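Local coordinates for nucleoside diphosphate kinase family protein (Babesia bovis, PDB 3JS9), which probably catalyses transfer of the terminal phosphate of a nucleoside triphosphate to a nucleoside diphosphate, with magnesium as cofactor, as a nucleoside diphosphate kinase, at residues Thr12-Lys17 with Val122-Ser127; Lys31-Lys36 with Gly107-Asp112. All coordinates share one frame; numbering follows the deposited sequence.

Interaction 1: Thr12-Lys17 with Val122-Ser127; sequences TYIMVK and VHASSS. With SO4 (sulfate ion), chain G.
Ser-125 OG is held by two partners: the backbone N of Tyr-13 donates to it over 3.1 Å (N-H...O 153°), and Glu-134 OE1 of helix 128-138 bonds it as well. The hydroxyl takes the place of a main-chain acceptor just where strand 122-124 gives out, while the return bond from Ser-125 N to Tyr-13 O is weak. Further along, the ladder is regular: His-123 N reaches Met-15 O at 2.7 Å and Met-15 N reaches His-123 O at 2.8 Å, the two bonds of an antiparallel hydrogen-bonded pair. A water bridges Thr-12 OG1 and Ser-125 O beyond its end.

Strand alternation sorts the side chains of this ferredoxin-like sheet. Ile-14 and Val-16 lie on one face with Val-122 and Ala-124; the bent chain of Ile-14 brings CD1 to 3.5 Å from Ala-124 CB, alanine's single methyl being small enough for the isoleucine to pack so close. Helices 26-36 and 88-96 cover this apolar face. On the other, the His-123 and Tyr-13 rings meet rim to rim, their planes at 41°, and Trp-138 stacks on the tyrosine.

CG of His-123 is anti to the backbone N (chi1 158°), a posture that carries ND1 to sulfate O1 at 3.0 Å, with the sulfur in the ring plane at the edge; NE2 is bonded to Glu-134 OE1, which fixes the ring's rotation. The extended Lys-17 also brings NZ to the sulfate, at a doubtfully short distance, and NZ bonds Asn-120 OD1. ND1 is the pros nitrogen, so a sulfate there is consistent with the predicted phosphohistidine intermediate and marks where a phosphoryl group could sit.

Interaction 2: Lys31-Lys36 with Gly107-Asp112; sequences KRFEMK and GTIRGD
A salt bridge between Arg-32 and Asp-112 is the charged part of the contact. The guanidinium approaches end-on and gives both terminal nitrogens to a single oxygen: NH1 lies 3.0 Å and NH2 3.2 Å from Asp-112 OD2. That oxygen sits in the guanidinium plane, yet the carboxylate is turned 70° against it, and NH1 meets the anti lone pair of OD2. A chain extended from CG to NE gives arginine the length to span the gap from helix 26-36. Its NE is salt-bridged to Glu-28 of the same helix, so acidic groups hold the guanidinium at both NE and its far end and would probably stabilise its charge.

Hydrogen bonds inside residues 107-112 shape the other partner. Asp-112 OD1 accepts from Gly-107 N at 2.6 Å along a nearly straight line (175°), so one short carboxylate both receives the arginine and ties the turn to its own helix. Gly-107 has phi 107°, where a CB would press on the preceding carbonyl, and a residue without one suits the place. Thr-108 is the N-cap of helix 109-113, its OG1 accepting from Gly-111 N at 2.7 Å. This short helix belongs to the Kpn loop of nucleoside diphosphate kinases, which lies at subunit interfaces in the hexamer; here Gly-111 O accepts from Lys-36 NZ of a neighbouring subunit.

Apolar contact fills in beneath the charges. Ile-109 CG1 lies 3.8 Å from Arg-32 CD, the two side chains running alongside one another with opposite headings, so the CD methylene of the arginine lies against CG1 of the isoleucine. Ile-109 CD1 touches Phe-33 CE2 at 4.2 Å, the side chains crossing nearly at right angles, while the phenylalanine ring stacks on Trp-83 of the sheet.

Overall arrangement
The two contacts, centres about 13 Å apart, occupy successive layers of one domain. Along the chain the order is 12-17, 31-36, 107-112, 122-127, so interaction 2 is formed entirely by residues between the two segments of interaction 1. Interaction 1 lies in the sheet near the centre of the chain; interaction 2 joins helices farther out. They touch directly: Phe-33 CZ packs on Ile-14 CD1 at 3.4 Å, and Arg-110 NH1 probably hydrogen-bonds Val-122 O at 2.6 Å. Since Arg-110 is a predicted ATP-binding residue and His-123 the predicted phosphorylated one, the helix that carries Arg-110 reaches both the subunit interface and, probably, the active site.

Interaction 1: Thr12-Lys17 with Val122-Ser127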
ATOM      1  N   THR A  12      18.766  18.260  -2.601  1.00 22.44           N
ATOM      2  CA  THR A  12      19.588  17.083  -2.477  1.00 20.83           C
ATOM      3  C   THR A  12      19.504  16.190  -3.716  1.00 20.61           C
ATOM      4  O   THR A  12      18.478  16.141  -4.415  1.00 20.82           O
ATOM      5  CB  THR A  12      19.253  16.290  -1.195  1.00 21.40           C
ATOM      6  OG1 THR A  12      20.263  15.298  -0.997  1.00 23.28           O
ATOM      7  CG2 THR A  12      17.864  15.610  -1.260  1.00 18.52           C
ATOM      8  N   TYR A  13      20.590  15.489  -4.005  1.00 19.08           N
ATOM      9  CA  TYR A  13      20.590  14.637  -5.161  1.00 18.04           C
ATOM     10  C   TYR A  13      20.278  13.220  -4.693  1.00 18.04           C
ATOM     11  O   TYR A  13      20.930  12.697  -3.773  1.00 17.82           O
ATOM     12  CB  TYR A  13      21.920  14.728  -5.893  1.00 17.49           C
ATOM     13  CG  TYR A  13      21.996  13.754  -7.031  1.00 16.79           C
ATOM     14  CD1 TYR A  13      21.192  13.920  -8.153  1.00 15.99           C
ATOM     15  CD2 TYR A  13      22.837  12.626  -6.968  1.00 15.03           C
ATOM     16  CE1 TYR A  13      21.214  12.992  -9.199  1.00 15.80           C
ATOM     17  CE2 TYR A  13      22.871  11.700  -8.012  1.00 15.01           C
ATOM     18  CZ  TYR A  13      22.057  11.894  -9.126  1.00 16.03           C
ATOM     19  OH  TYR A  13      22.071  10.985 -10.168  1.00 17.31           O
ATOM     20  N   ILE A  14      19.259  12.612  -5.297  1.00 17.13           N
ATOM     21  CA  ILE A  14      18.845  11.257  -4.928  1.00 16.71           C
ATOM     22  C   ILE A  14      18.912  10.390  -6.211  1.00 17.13           C
ATOM     23  O   ILE A  14      18.388  10.787  -7.260  1.00 15.86           O
ATOM     24  CB  ILE A  14      17.373  11.233  -4.297  1.00 16.49           C
ATOM     25  CG1 ILE A  14      17.190  12.220  -3.121  1.00 15.63           C
ATOM     26  CG2 ILE A  14      16.877   9.786  -3.971  1.00 15.14           C
ATOM     27  CD1 ILE A  14      17.913  11.911  -1.758  1.00 10.00           C
ATOM     28  N   MET A  15      19.509   9.199  -6.118  1.00 17.47           N
ATOM     29  CA  MET A  15      19.695   8.389  -7.303  1.00 18.50           C
ATOM     30  C   MET A  15      19.356   6.905  -7.098  1.00 18.88           C
ATOM     31  O   MET A  15      19.969   6.195  -6.276  1.00 20.32           O
ATOM     32  CB  MET A  15      21.122   8.557  -7.843  1.00 18.15           C
ATOM     33  CG  MET A  15      21.384   7.753  -9.122  1.00 20.07           C
ATOM     34  SD  MET A  15      23.038   7.941  -9.873  1.00 23.33           S
ATOM     35  CE  MET A  15      24.091   7.554  -8.442  1.00 14.68           C
ATOM     36  N   VAL A  16      18.368   6.429  -7.831  1.00 17.74           N
ATOM     37  CA  VAL A  16      18.093   5.006  -7.819  1.00 16.96           C
ATOM     38  C   VAL A  16      19.208   4.363  -8.638  1.00 17.57           C
ATOM     39  O   VAL A  16      19.395   4.715  -9.816  1.00 17.86           O
ATOM     40  CB  VAL A  16      16.735   4.667  -8.454  1.00 16.05           C
ATOM     41  CG1 VAL A  16      16.461   3.159  -8.340  1.00 14.39           C
ATOM     42  CG2 VAL A  16      15.665   5.477  -7.790  1.00 14.53           C
ATOM     43  N   LYS A  17      19.921   3.415  -8.027  1.00 17.12           N
ATOM     44  CA  LYS A  17      21.083   2.814  -8.652  1.00 16.91           C
ATOM     45  C   LYS A  17      20.630   1.592  -9.438  1.00 17.23           C
ATOM     46  O   LYS A  17      19.460   1.194  -9.343  1.00 16.97           O
ATOM     47  CB  LYS A  17      22.082   2.398  -7.590  1.00 16.53           C
ATOM     48  CG  LYS A  17      22.682   3.510  -6.746  1.00 18.46           C
ATOM     49  CD  LYS A  17      23.553   2.817  -5.725  1.00 19.26           C
ATOM     50  CE  LYS A  17      24.006   3.700  -4.617  1.00 20.13           C
ATOM     51  NZ  LYS A  17      24.834   2.798  -3.740  1.00 19.18           N
ATOM     52  N   VAL A 122      19.914   2.779  -3.577  1.00 18.55           N
ATOM     53  CA  VAL A 122      19.664   4.183  -3.817  1.00 19.28           C
ATOM     54  C   VAL A 122      20.773   5.024  -3.207  1.00 19.93           C
ATOM     55  O   VAL A 122      21.334   4.654  -2.171  1.00 20.90           O
ATOM     56  CB  VAL A 122      18.285   4.600  -3.206  1.00 18.89           C
ATOM     57  CG1 VAL A 122      18.350   4.537  -1.667  1.00 19.28           C
ATOM     58  CG2 VAL A 122      17.889   6.004  -3.648  1.00 16.96           C
ATOM     59  N   HIS A 123      21.078   6.155  -3.836  1.00 19.82           N
ATOM     60  CA  HIS A 123      22.064   7.088  -3.295  1.00 19.71           C
ATOM     61  C   HIS A 123      21.336   8.327  -2.804  1.00 18.79           C
ATOM     62  O   HIS A 123      20.429   8.818  -3.489  1.00 19.29           O
ATOM     63  CB  HIS A 123      23.120   7.495  -4.366  1.00 19.60           C
ATOM     64  CG  HIS A 123      23.803   8.792  -4.056  1.00 20.91           C
ATOM     65  ND1 HIS A 123      24.979   8.861  -3.339  1.00 22.01           N
ATOM     66  CD2 HIS A 123      23.418  10.077  -4.264  1.00 20.75           C
ATOM     67  CE1 HIS A 123      25.304  10.130  -3.142  1.00 22.09           C
ATOM     68  NE2 HIS A 123      24.379  10.886  -3.701  1.00 22.19           N
ATOM     69  N   ALA A 124      21.746   8.851  -1.659  1.00 18.20           N
ATOM     70  CA  ALA A 124      21.316  10.198  -1.247  1.00 19.03           C
ATOM     71  C   ALA A 124      22.517  11.040  -0.945  1.00 19.67           C
ATOM     72  O   ALA A 124      23.496  10.531  -0.466  1.00 20.39           O
ATOM     73  CB  ALA A 124      20.375  10.149  -0.015  1.00 18.39           C
ATOM     74  N   SER A 125      22.449  12.338  -1.194  1.00 21.26           N
ATOM     75  CA  SER A 125      23.596  13.228  -0.927  1.00 21.78           C
ATOM     76  C   SER A 125      23.929  13.164   0.549  1.00 22.62           C
ATOM     77  O   SER A 125      23.028  13.107   1.396  1.00 22.69           O
ATOM     78  CB  SER A 125      23.294  14.694  -1.304  1.00 21.21           C
ATOM     79  OG  SER A 125      23.271  14.856  -2.693  1.00 21.03           O
ATOM     80  N   SER A 126      25.217  13.233   0.845  1.00 22.50           N
ATOM     81  CA  SER A 126      25.693  13.115   2.205  1.00 23.33           C
ATOM     82  C   SER A 126      25.783  14.437   3.011  1.00 23.27           C
ATOM     83  O   SER A 126      25.657  14.438   4.239  1.00 23.31           O
ATOM     84  CB  SER A 126      27.068  12.482   2.160  1.00 23.13           C
ATOM     85  OG  SER A 126      27.178  11.643   3.263  1.00 26.11           O
ATOM     86  N   SER A 127      26.029  15.543   2.317  1.00 22.79           N
ATOM     87  CA  SER A 127      26.351  16.811   2.954  1.00 23.10           C
ATOM     88  C   SER A 127      26.000  17.929   1.983  1.00 22.93           C
ATOM     89  O   SER A 127      25.787  17.661   0.793  1.00 22.77           O
ATOM     90  CB  SER A 127      27.865  16.878   3.282  1.00 22.71           C
ATOM     91  OG  SER A 127      28.635  16.818   2.079  1.00 22.47           O
TER
HETATM   92  S   SO4 G 152      26.554   5.766  -2.560  1.00 60.59           S
HETATM   93  O1  SO4 G 152      25.772   6.581  -1.617  1.00 60.29           O
HETATM   94  O2  SO4 G 152      27.948   5.874  -2.194  1.00 62.06           O
HETATM   95  O3  SO4 G 152      26.459   6.117  -3.987  1.00 60.65           O
HETATM   96  O4  SO4 G 152      26.073   4.423  -2.367  1.00 62.46           O
HETATM   97  O   HOH W   1      20.241  13.535   1.080  1.00 10.26           O

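Interaction 2: Lys31-Lys36 with Gly107-Asp112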
ATOM      1  N   LYS A  31       7.914   7.869  -4.936  1.00 16.82           N
ATOM      2  CA  LYS A  31       6.692   8.052  -4.168  1.00 17.05           C
ATOM      3  C   LYS A  31       7.001   8.357  -2.688  1.00 17.19           C
ATOM      4  O   LYS A  31       6.343   9.207  -2.066  1.00 17.02           O
ATOM      5  CB  LYS A  31       5.842   6.805  -4.348  1.00 17.32           C
ATOM      6  CG  LYS A  31       4.499   6.761  -3.587  1.00 20.22           C
ATOM      7  CD  LYS A  31       3.701   5.529  -4.103  1.00 25.79           C
ATOM      8  CE  LYS A  31       2.684   4.973  -3.058  1.00 29.46           C
ATOM      9  NZ  LYS A  31       1.507   5.892  -2.920  1.00 28.67           N
ATOM     10  N   ARG A  32       8.024   7.708  -2.128  1.00 16.76           N
ATOM     11  CA  ARG A  32       8.373   7.980  -0.728  1.00 16.62           C
ATOM     12  C   ARG A  32       8.871   9.387  -0.581  1.00 17.24           C
ATOM     13  O   ARG A  32       8.512  10.058   0.390  1.00 19.66           O
ATOM     14  CB  ARG A  32       9.416   7.000  -0.182  1.00 16.96           C
ATOM     15  CG  ARG A  32       8.852   5.632   0.181  1.00 13.92           C
ATOM     16  CD  ARG A  32       9.952   4.648   0.372  1.00 13.09           C
ATOM     17  NE  ARG A  32       9.423   3.315   0.592  1.00 13.19           N
ATOM     18  CZ  ARG A  32       9.655   2.575   1.679  1.00 11.51           C
ATOM     19  NH1 ARG A  32       9.124   1.367   1.746  1.00  6.65           N
ATOM     20  NH2 ARG A  32      10.462   3.011   2.653  1.00  5.97           N
ATOM     21  N   PHE A  33       9.664   9.873  -1.532  1.00 16.62           N
ATOM     22  CA  PHE A  33      10.077  11.277  -1.482  1.00 16.69           C
ATOM     23  C   PHE A  33       8.914  12.264  -1.686  1.00 17.03           C
ATOM     24  O   PHE A  33       8.831  13.296  -0.997  1.00 16.51           O
ATOM     25  CB  PHE A  33      11.248  11.542  -2.431  1.00 16.41           C
ATOM     26  CG  PHE A  33      12.592  11.229  -1.805  1.00 18.18           C
ATOM     27  CD1 PHE A  33      13.299  12.209  -1.125  1.00 18.05           C
ATOM     28  CD2 PHE A  33      13.098   9.927  -1.820  1.00 18.49           C
ATOM     29  CE1 PHE A  33      14.501  11.915  -0.529  1.00 19.27           C
ATOM     30  CE2 PHE A  33      14.306   9.616  -1.222  1.00 17.36           C
ATOM     31  CZ  PHE A  33      15.000  10.598  -0.571  1.00 20.93           C
ATOM     32  N   GLU A  34       8.017  11.924  -2.615  1.00 16.67           N
ATOM     33  CA  GLU A  34       6.864  12.737  -2.918  1.00 16.59           C
ATOM     34  C   GLU A  34       5.946  12.819  -1.693  1.00 16.68           C
ATOM     35  O   GLU A  34       5.515  13.920  -1.340  1.00 16.50           O
ATOM     36  CB  GLU A  34       6.146  12.166  -4.151  1.00 16.70           C
ATOM     37  CG  GLU A  34       5.359  13.127  -5.021  1.00 15.91           C
ATOM     38  CD  GLU A  34       4.859  12.428  -6.305  1.00 19.24           C
ATOM     39  OE1 GLU A  34       4.998  11.179  -6.415  1.00 19.66           O
ATOM     40  OE2 GLU A  34       4.304  13.115  -7.205  1.00 20.15           O
ATOM     41  N   MET A  35       5.669  11.679  -1.037  1.00 16.85           N
ATOM     42  CA  MET A  35       4.773  11.737   0.123  0.50 16.71           C
ATOM     43  C   MET A  35       5.399  12.517   1.277  1.00 17.24           C
ATOM     44  O   MET A  35       4.666  13.131   2.032  1.00 17.46           O
ATOM     45  CB  MET A  35       4.349  10.349   0.588  0.50 16.57           C
ATOM     46  CG  MET A  35       3.580   9.568  -0.443  0.50 15.75           C
ATOM     47  SD  MET A  35       2.002  10.335  -0.776  0.50 17.17           S
ATOM     48  CE  MET A  35       2.457  11.411  -2.147  0.50 17.30           C
ATOM     49  N   LYS A  36       6.732  12.523   1.388  1.00 17.00           N
ATOM     50  CA  LYS A  36       7.409  13.211   2.453  1.00 17.20           C
ATOM     51  C   LYS A  36       7.186  14.694   2.362  1.00 17.86           C
ATOM     52  O   LYS A  36       7.210  15.389   3.384  1.00 17.91           O
ATOM     53  CB  LYS A  36       8.909  12.924   2.401  1.00 17.67           C
ATOM     54  CG  LYS A  36       9.727  13.636   3.462  1.00 17.09           C
ATOM     55  CD  LYS A  36       9.412  13.111   4.918  1.00 15.75           C
ATOM     56  CE  LYS A  36      10.408  13.643   5.946  1.00 12.33           C
ATOM     57  NZ  LYS A  36      10.112  13.186   7.342  1.00 13.06           N
ATOM     58  N   GLY A 107      11.208   0.699   7.620  1.00 16.78           N
ATOM     59  CA  GLY A 107      10.613   1.975   7.275  1.00 15.79           C
ATOM     60  C   GLY A 107      11.440   2.744   6.265  1.00 14.97           C
ATOM     61  O   GLY A 107      10.902   3.545   5.509  1.00 13.96           O
ATOM     62  N   THR A 108      12.755   2.541   6.287  1.00 14.79           N
ATOM     63  CA  THR A 108      13.654   3.244   5.370  1.00 14.62           C
ATOM     64  C   THR A 108      13.737   2.407   4.137  1.00 15.00           C
ATOM     65  O   THR A 108      13.404   1.214   4.174  1.00 15.75           O
ATOM     66  CB  THR A 108      15.099   3.415   5.924  1.00 15.04           C
ATOM     67  OG1 THR A 108      15.717   2.125   6.116  1.00 14.76           O
ATOM     68  CG2 THR A 108      15.097   4.219   7.214  1.00 11.94           C
ATOM     69  N   ILE A 109      14.193   3.011   3.048  1.00 14.59           N
ATOM     70  CA  ILE A 109      14.289   2.274   1.791  1.00 13.51           C
ATOM     71  C   ILE A 109      15.237   1.084   1.954  1.00 13.97           C
ATOM     72  O   ILE A 109      14.905  -0.048   1.599  1.00 13.84           O
ATOM     73  CB  ILE A 109      14.732   3.200   0.649  1.00 12.59           C
ATOM     74  CG1 ILE A 109      13.692   4.318   0.464  1.00 11.41           C
ATOM     75  CG2 ILE A 109      15.014   2.365  -0.654  1.00  9.64           C
ATOM     76  CD1 ILE A 109      14.162   5.509  -0.401  1.00 10.93           C
ATOM     77  N   ARG A 110      16.421   1.354   2.499  1.00 14.70           N
ATOM     78  CA  ARG A 110      17.394   0.290   2.711  1.00 15.59           C
ATOM     79  C   ARG A 110      16.861  -0.684   3.757  1.00 16.05           C
ATOM     80  O   ARG A 110      16.985  -1.914   3.571  1.00 16.08           O
ATOM     81  CB  ARG A 110      18.775   0.842   3.031  1.00 15.14           C
ATOM     82  CG  ARG A 110      19.350   1.680   1.863  1.00 17.75           C
ATOM     83  CD  ARG A 110      20.817   1.976   2.056  1.00 20.10           C
ATOM     84  NE  ARG A 110      21.359   2.806   0.991  1.00 22.85           N
ATOM     85  CZ  ARG A 110      22.038   3.946   1.177  1.00 24.98           C
ATOM     86  NH1 ARG A 110      22.488   4.624   0.123  1.00 22.34           N
ATOM     87  NH2 ARG A 110      22.287   4.409   2.411  1.00 25.91           N
ATOM     88  N   GLY A 111      16.183  -0.158   4.791  1.00 15.78           N
ATOM     89  CA  GLY A 111      15.650  -1.028   5.833  1.00 14.97           C
ATOM     90  C   GLY A 111      14.613  -1.977   5.242  1.00 15.32           C
ATOM     91  O   GLY A 111      14.568  -3.151   5.595  1.00 14.90           O
ATOM     92  N   ASP A 112      13.793  -1.475   4.315  1.00 14.47           N
ATOM     93  CA  ASP A 112      12.674  -2.245   3.817  1.00 14.35           C
ATOM     94  C   ASP A 112      13.057  -3.138   2.655  1.00 14.36           C
ATOM     95  O   ASP A 112      12.379  -4.163   2.429  1.00 13.52           O
ATOM     96  CB  ASP A 112      11.516  -1.326   3.420  1.00 14.06           C
ATOM     97  CG  ASP A 112      10.852  -0.656   4.636  1.00 16.54           C
ATOM     98  OD1 ASP A 112      11.059  -1.132   5.806  1.00 15.03           O
ATOM     99  OD2 ASP A 112      10.103   0.345   4.406  1.00 16.84           O
TER